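Local coordinates for putative curved DNA-binding protein (Chaetomium thermophilum var. thermophilum DSM 1495, PDB 4IPA) that probably acts in ribosome biogenesis as an Arx1 protein with a methionine-aminopeptidase-like fold, and may bind DNA, at residues A[115-120]-A[132-137]; A[152-157]-A[341-346]. All blocks are in the same frame, centred on the assembly; numbering follows the deposited sequence. Where two conformers were deposited one is given.

Interaction 1: residues A[115-120]-A[132-137]; sequences PIKIQL and CDTIVA
Ile116 with Ile135, and two residues on Ile118 with Asp133, form the hydrogen-bonded pairs of an antiparallel beta hairpin, whose strand segments run at 152° to each other with their axes 4.5 Å apart. Ile116 N gives a nearly straight bond to Ile135 O (2.8 Å), and Ile118 N does the same to Asp133 O (2.9 Å); the same residues bond back, Ile135 N to Ile116 O and Asp133 N to Ile118 O. Between these rungs, CA-H groups of Pro115, Lys117, Cys132 and Thr134 lean on the same carbonyl oxygens.

On the face carrying the isoleucines, the CD1 end of Ile118 passes slantwise over Ile135 and meets its CG1 at 3.6 Å. Ile116 CG1 rests on Ala137 CB (4.0 Å). Branched aliphatic residues suit this face, where helix 23-46 covers Ile118.

On the other face, Lys117 and Thr134 lie side by side, with Lys117 CG 3.3 Å from Thr134 OG1. The lysine chain is bent at both chi2 (65°) and chi3 (68°), which folds NZ back to Pro115 O at 2.9 Å, above the carbonyl plane. NZ also bonds to Pro89 O, Ala90 O and Val342 O, while Thr134 OG1 bonds to Arg344 O. A methionine in place of Lys117 would probably leave the carbonyls of Pro115, Pro89, Ala90 and Val342 without their shared donor.

The buried ammonium thus works as a polar hub: a positive charge gripped by backbone oxygens is likely to be stabilised there, and its aliphatic stem packs against the threonine of the partner strand.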
loop_
_atom_site.group_PDB
_atom_site.type_symbol
_atom_site.label_atom_id
_atom_site.label_comp_id
_atom_site.label_asym_id
_atom_site.label_seq_id
_atom_site.Cartn_x
_atom_site.Cartn_y
_atom_site.Cartn_z
ATOM N N PRO A 115 -3.162 -8.839 -13.552
ATOM C CA PRO A 115 -3.448 -8.222 -12.251
ATOM C C PRO A 115 -2.662 -6.917 -12.092
ATOM O O PRO A 115 -1.443 -6.927 -12.024
ATOM C CB PRO A 115 -3.001 -9.293 -11.247
ATOM C CG PRO A 115 -1.955 -10.067 -11.972
ATOM C CD PRO A 115 -2.300 -10.028 -13.436
ATOM N N ILE A 116 -3.387 -5.807 -12.050
ATOM C CA ILE A 116 -2.816 -4.468 -12.006
ATOM C C ILE A 116 -2.966 -3.911 -10.600
ATOM O O ILE A 116 -4.078 -3.894 -10.055
ATOM C CB ILE A 116 -3.566 -3.504 -12.986
ATOM C CG1 ILE A 116 -3.570 -4.062 -14.419
ATOM C CG2 ILE A 116 -2.970 -2.109 -12.942
ATOM C CD1 ILE A 116 -2.188 -4.413 -14.927
ATOM N N LYS A 117 -1.857 -3.461 -10.015
ATOM C CA LYS A 117 -1.872 -2.860 -8.684
ATOM C C LYS A 117 -1.999 -1.365 -8.822
ATOM O O LYS A 117 -1.187 -0.725 -9.474
ATOM C CB LYS A 117 -0.604 -3.189 -7.888
ATOM C CG LYS A 117 -0.601 -4.557 -7.282
ATOM C CD LYS A 117 -0.590 -5.621 -8.369
ATOM C CE LYS A 117 0.735 -5.614 -9.132
ATOM N NZ LYS A 117 0.782 -6.734 -10.130
ATOM N N ILE A 118 -3.036 -0.818 -8.213
ATOM C CA ILE A 118 -3.238 0.611 -8.220
ATOM C C ILE A 118 -3.095 1.109 -6.790
ATOM O O ILE A 118 -3.884 0.766 -5.906
ATOM C CB ILE A 118 -4.597 0.965 -8.809
ATOM C CG1 ILE A 118 -4.717 0.342 -10.206
ATOM C CG2 ILE A 118 -4.767 2.483 -8.879
ATOM C CD1 ILE A 118 -6.018 -0.367 -10.453
ATOM N N GLN A 119 -2.041 1.873 -6.560
ATOM C CA GLN A 119 -1.731 2.382 -5.238
ATOM C C GLN A 119 -1.542 3.883 -5.339
ATOM O O GLN A 119 -0.783 4.380 -6.182
ATOM C CB GLN A 119 -0.479 1.707 -4.681
ATOM C CG GLN A 119 0.037 2.267 -3.357
ATOM C CD GLN A 119 1.045 1.312 -2.706
ATOM O OE1 GLN A 119 1.929 1.722 -1.944
ATOM N NE2 GLN A 119 0.908 0.025 -3.017
ATOM N N LEU A 120 -2.249 4.601 -4.480
ATOM C CA LEU A 120 -2.190 6.047 -4.487
ATOM C C LEU A 120 -2.690 6.520 -3.143
ATOM O O LEU A 120 -3.135 5.714 -2.335
ATOM C CB LEU A 120 -3.066 6.600 -5.612
ATOM C CG LEU A 120 -4.535 6.185 -5.625
ATOM C CD1 LEU A 120 -5.371 7.130 -4.775
ATOM C CD2 LEU A 120 -5.061 6.160 -7.073
ATOM N N CYS A 132 -4.288 0.554 -1.832
ATOM C CA CYS A 132 -3.888 -0.242 -2.983
ATOM C C CYS A 132 -4.925 -1.331 -3.218
ATOM O O CYS A 132 -5.216 -2.118 -2.312
ATOM C CB CYS A 132 -2.509 -0.885 -2.792
ATOM S SG CYS A 132 -1.962 -1.956 -4.203
ATOM N N ASP A 133 -5.472 -1.356 -4.433
ATOM C CA ASP A 133 -6.349 -2.427 -4.889
ATOM C C ASP A 133 -5.606 -3.152 -6.017
ATOM O O ASP A 133 -4.762 -2.564 -6.704
ATOM C CB ASP A 133 -7.681 -1.838 -5.414
ATOM C CG ASP A 133 -8.803 -2.899 -5.570
ATOM O OD1 ASP A 133 -8.640 -4.045 -5.086
ATOM O OD2 ASP A 133 -9.864 -2.568 -6.167
ATOM N N THR A 134 -5.906 -4.431 -6.196
ATOM C CA THR A 134 -5.488 -5.127 -7.397
ATOM C C THR A 134 -6.733 -5.493 -8.212
ATOM O O THR A 134 -7.673 -6.095 -7.694
ATOM C CB THR A 134 -4.668 -6.379 -7.077
ATOM O OG1 THR A 134 -3.480 -5.999 -6.378
ATOM C CG2 THR A 134 -4.277 -7.117 -8.370
ATOM N N ILE A 135 -6.742 -5.108 -9.479
ATOM C CA ILE A 135 -7.857 -5.425 -10.354
ATOM C C ILE A 135 -7.364 -6.226 -11.554
ATOM O O ILE A 135 -6.156 -6.263 -11.841
ATOM C CB ILE A 135 -8.539 -4.158 -10.874
ATOM C CG1 ILE A 135 -7.547 -3.344 -11.702
ATOM C CG2 ILE A 135 -9.126 -3.333 -9.710
ATOM C CD1 ILE A 135 -8.201 -2.316 -12.534
ATOM N N VAL A 136 -8.301 -6.878 -12.240
ATOM C CA VAL A 136 -8.009 -7.596 -13.472
ATOM C C VAL A 136 -8.286 -6.668 -14.643
ATOM O O VAL A 136 -9.393 -6.151 -14.799
ATOM C CB VAL A 136 -8.856 -8.874 -13.600
ATOM C CG1 VAL A 136 -8.579 -9.587 -14.933
ATOM C CG2 VAL A 136 -8.572 -9.807 -12.442
ATOM N N ALA A 137 -7.267 -6.426 -15.453
ATOM C CA ALA A 137 -7.424 -5.538 -16.587
ATOM C C ALA A 137 -8.447 -6.117 -17.567
ATOM O O ALA A 137 -8.342 -7.268 -17.979
ATOM C CB ALA A 137 -6.093 -5.311 -17.262
#

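Interaction 2: residues A[152-157]-A[341-346]; sequences DLFLAT and PVCRLL
Cys343 packs against Leu153, Phe154 and Thr157 where helix 148-167 lies against the antiparallel sheet containing strand 342-352, an alpha/beta layer of the M24 metallopeptidase-like fold. The axes of the two segments are 8.1 Å apart and inclined by 28°. A small residue suits the cysteine's place, because Thr157 OG1 lies only 3.2 Å from Cys343 CB and the sulfur lies against the face of an aromatic ring. That sulfur stands over one face of Phe154, 4.3 Å from the ring centroid and displaced toward the rim, a sulfur-aromatic contact. With SG anti to the backbone N (chi1 -177°), Cys343 directs its sulfur at the helix.

In one of its two modelled conformers, Leu153 extends the apolar patch the other way, laying CG on Cys343 CB and CD2 near Pro341 CB. Thr157 fills the next turn, where its methyl CG2 meets Leu345 CD1 at 3.9 Å.

Outside this shell, Trp365 meets the Phe154 ring at an inclined angle, and Val255 and Cys257 of strand 250-258 also touch Thr157. The buried threonine hydroxyl is satisfied within its own helix: OG1 donates to Leu153 O at 2.9 Å, and Thr157 N reaches the same oxygen from the opposite face of its carbonyl plane.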
loop_
_atom_site.group_PDB
_atom_site.type_symbol
_atom_site.label_atom_id
_atom_site.label_comp_id
_atom_site.label_asym_id
_atom_site.label_seq_id
_atom_site.Cartn_x
_atom_site.Cartn_y
_atom_site.Cartn_z
ATOM N N ASP A 152 -6.759 -18.247 -7.414
ATOM C CA ASP A 152 -6.018 -18.626 -6.214
ATOM C C ASP A 152 -5.170 -17.468 -5.675
ATOM O O ASP A 152 -5.121 -17.240 -4.469
ATOM C CB ASP A 152 -5.107 -19.820 -6.490
ATOM C CG ASP A 152 -5.878 -21.105 -6.765
ATOM O OD1 ASP A 152 -7.026 -21.228 -6.278
ATOM O OD2 ASP A 152 -5.326 -21.990 -7.462
ATOM N N LEU A 153 -4.486 -16.773 -6.586
ATOM C CA LEU A 153 -3.636 -15.638 -6.254
ATOM C C LEU A 153 -4.429 -14.547 -5.523
ATOM O O LEU A 153 -4.009 -14.053 -4.478
ATOM C CB LEU A 153 -3.017 -15.059 -7.530
ATOM C CG LEU A 153 -2.205 -13.771 -7.348
ATOM C CD1 LEU A 153 -1.007 -14.043 -6.440
ATOM C CD2 LEU A 153 -1.741 -13.164 -8.688
ATOM N N PHE A 154 -5.580 -14.185 -6.083
ATOM C CA PHE A 154 -6.453 -13.194 -5.481
ATOM C C PHE A 154 -6.987 -13.606 -4.109
ATOM O O PHE A 154 -6.989 -12.805 -3.180
ATOM C CB PHE A 154 -7.637 -12.884 -6.410
ATOM C CG PHE A 154 -7.325 -11.858 -7.463
ATOM C CD1 PHE A 154 -6.600 -12.201 -8.595
ATOM C CD2 PHE A 154 -7.758 -10.551 -7.319
ATOM C CE1 PHE A 154 -6.324 -11.262 -9.568
ATOM C CE2 PHE A 154 -7.474 -9.599 -8.288
ATOM C CZ PHE A 154 -6.758 -9.960 -9.415
ATOM N N LEU A 155 -7.478 -14.836 -3.999
ATOM C CA LEU A 155 -8.037 -15.308 -2.734
ATOM C C LEU A 155 -6.983 -15.404 -1.627
ATOM O O LEU A 155 -7.277 -15.115 -0.467
ATOM C CB LEU A 155 -8.736 -16.651 -2.913
ATOM C CG LEU A 155 -10.075 -16.531 -3.631
ATOM C CD1 LEU A 155 -10.599 -17.909 -4.001
ATOM C CD2 LEU A 155 -11.070 -15.770 -2.771
ATOM N N ALA A 156 -5.764 -15.813 -1.985
ATOM C CA ALA A 156 -4.677 -15.851 -1.017
ATOM C C ALA A 156 -4.454 -14.445 -0.465
ATOM O O ALA A 156 -4.279 -14.250 0.737
ATOM C CB ALA A 156 -3.405 -16.365 -1.661
ATOM N N THR A 157 -4.467 -13.462 -1.355
ATOM C CA THR A 157 -4.183 -12.096 -0.952
ATOM C C THR A 157 -5.321 -11.557 -0.091
ATOM O O THR A 157 -5.092 -10.926 0.932
ATOM C CB THR A 157 -3.972 -11.188 -2.162
ATOM O OG1 THR A 157 -3.013 -11.786 -3.048
ATOM C CG2 THR A 157 -3.454 -9.836 -1.706
ATOM N N PRO A 341 3.066 -13.393 -11.707
ATOM C CA PRO A 341 2.121 -12.352 -11.294
ATOM C C PRO A 341 2.034 -12.208 -9.783
ATOM O O PRO A 341 2.177 -13.192 -9.054
ATOM C CB PRO A 341 0.786 -12.867 -11.834
ATOM C CG PRO A 341 1.179 -13.687 -13.021
ATOM C CD PRO A 341 2.428 -14.396 -12.569
ATOM N N VAL A 342 1.809 -10.981 -9.328
ATOM C CA VAL A 342 1.638 -10.701 -7.916
ATOM C C VAL A 342 0.352 -9.934 -7.679
ATOM O O VAL A 342 -0.172 -9.277 -8.580
ATOM C CB VAL A 342 2.817 -9.901 -7.322
ATOM C CG1 VAL A 342 4.133 -10.623 -7.593
ATOM C CG2 VAL A 342 2.829 -8.472 -7.865
ATOM N N CYS A 343 -0.152 -10.043 -6.456
ATOM C CA CYS A 343 -1.365 -9.372 -6.046
ATOM C C CYS A 343 -1.087 -8.638 -4.729
ATOM O O CYS A 343 -0.409 -9.175 -3.862
ATOM C CB CYS A 343 -2.466 -10.420 -5.886
ATOM S SG CYS A 343 -4.082 -9.783 -5.451
ATOM N N ARG A 344 -1.584 -7.409 -4.588
ATOM C CA ARG A 344 -1.326 -6.608 -3.378
ATOM C C ARG A 344 -2.561 -5.842 -2.909
ATOM O O ARG A 344 -3.379 -5.365 -3.713
ATOM C CB ARG A 344 -0.170 -5.607 -3.589
ATOM C CG ARG A 344 1.160 -6.237 -4.026
ATOM C CD ARG A 344 2.344 -5.249 -3.913
ATOM N NE ARG A 344 2.151 -4.073 -4.754
ATOM C CZ ARG A 344 1.820 -2.865 -4.297
ATOM N NH1 ARG A 344 1.659 -2.649 -2.989
ATOM N NH2 ARG A 344 1.664 -1.868 -5.151
ATOM N N LEU A 345 -2.708 -5.742 -1.599
ATOM C CA LEU A 345 -3.705 -4.854 -1.020
ATOM C C LEU A 345 -3.049 -3.987 0.039
ATOM O O LEU A 345 -2.117 -4.411 0.719
ATOM C CB LEU A 345 -4.832 -5.656 -0.387
ATOM C CG LEU A 345 -5.669 -6.499 -1.353
ATOM C CD1 LEU A 345 -6.424 -7.596 -0.580
ATOM C CD2 LEU A 345 -6.617 -5.603 -2.140
ATOM N N LEU A 346 -3.555 -2.772 0.187
ATOM C CA LEU A 346 -3.025 -1.856 1.168
ATOM C C LEU A 346 -4.220 -1.082 1.700
ATOM O O LEU A 346 -4.980 -0.462 0.944
ATOM C CB LEU A 346 -1.957 -0.924 0.560
ATOM C CG LEU A 346 -0.903 -0.365 1.537
ATOM C CD1 LEU A 346 0.335 0.266 0.835
ATOM C CD2 LEU A 346 -1.527 0.620 2.524
#

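From the N terminus, the chain first passes through helix 23-46, then lays down strand 115-124 and returns along strand 127-136, so that interaction 1 closes a short hairpin within the three-stranded sheet. Helix 148-167 follows, and its packing against strand 342-352 in interaction 2 closes a far longer loop of 183 intervening residues. The two contacts are in series, neither nested nor crossed, with centres about 10 Å apart. They meet directly: Cys132 N probably bonds to Leu346 O, linking the hairpin's second strand to the later strand. Together they tie the early hairpin and its following helix to the five-stranded sheet.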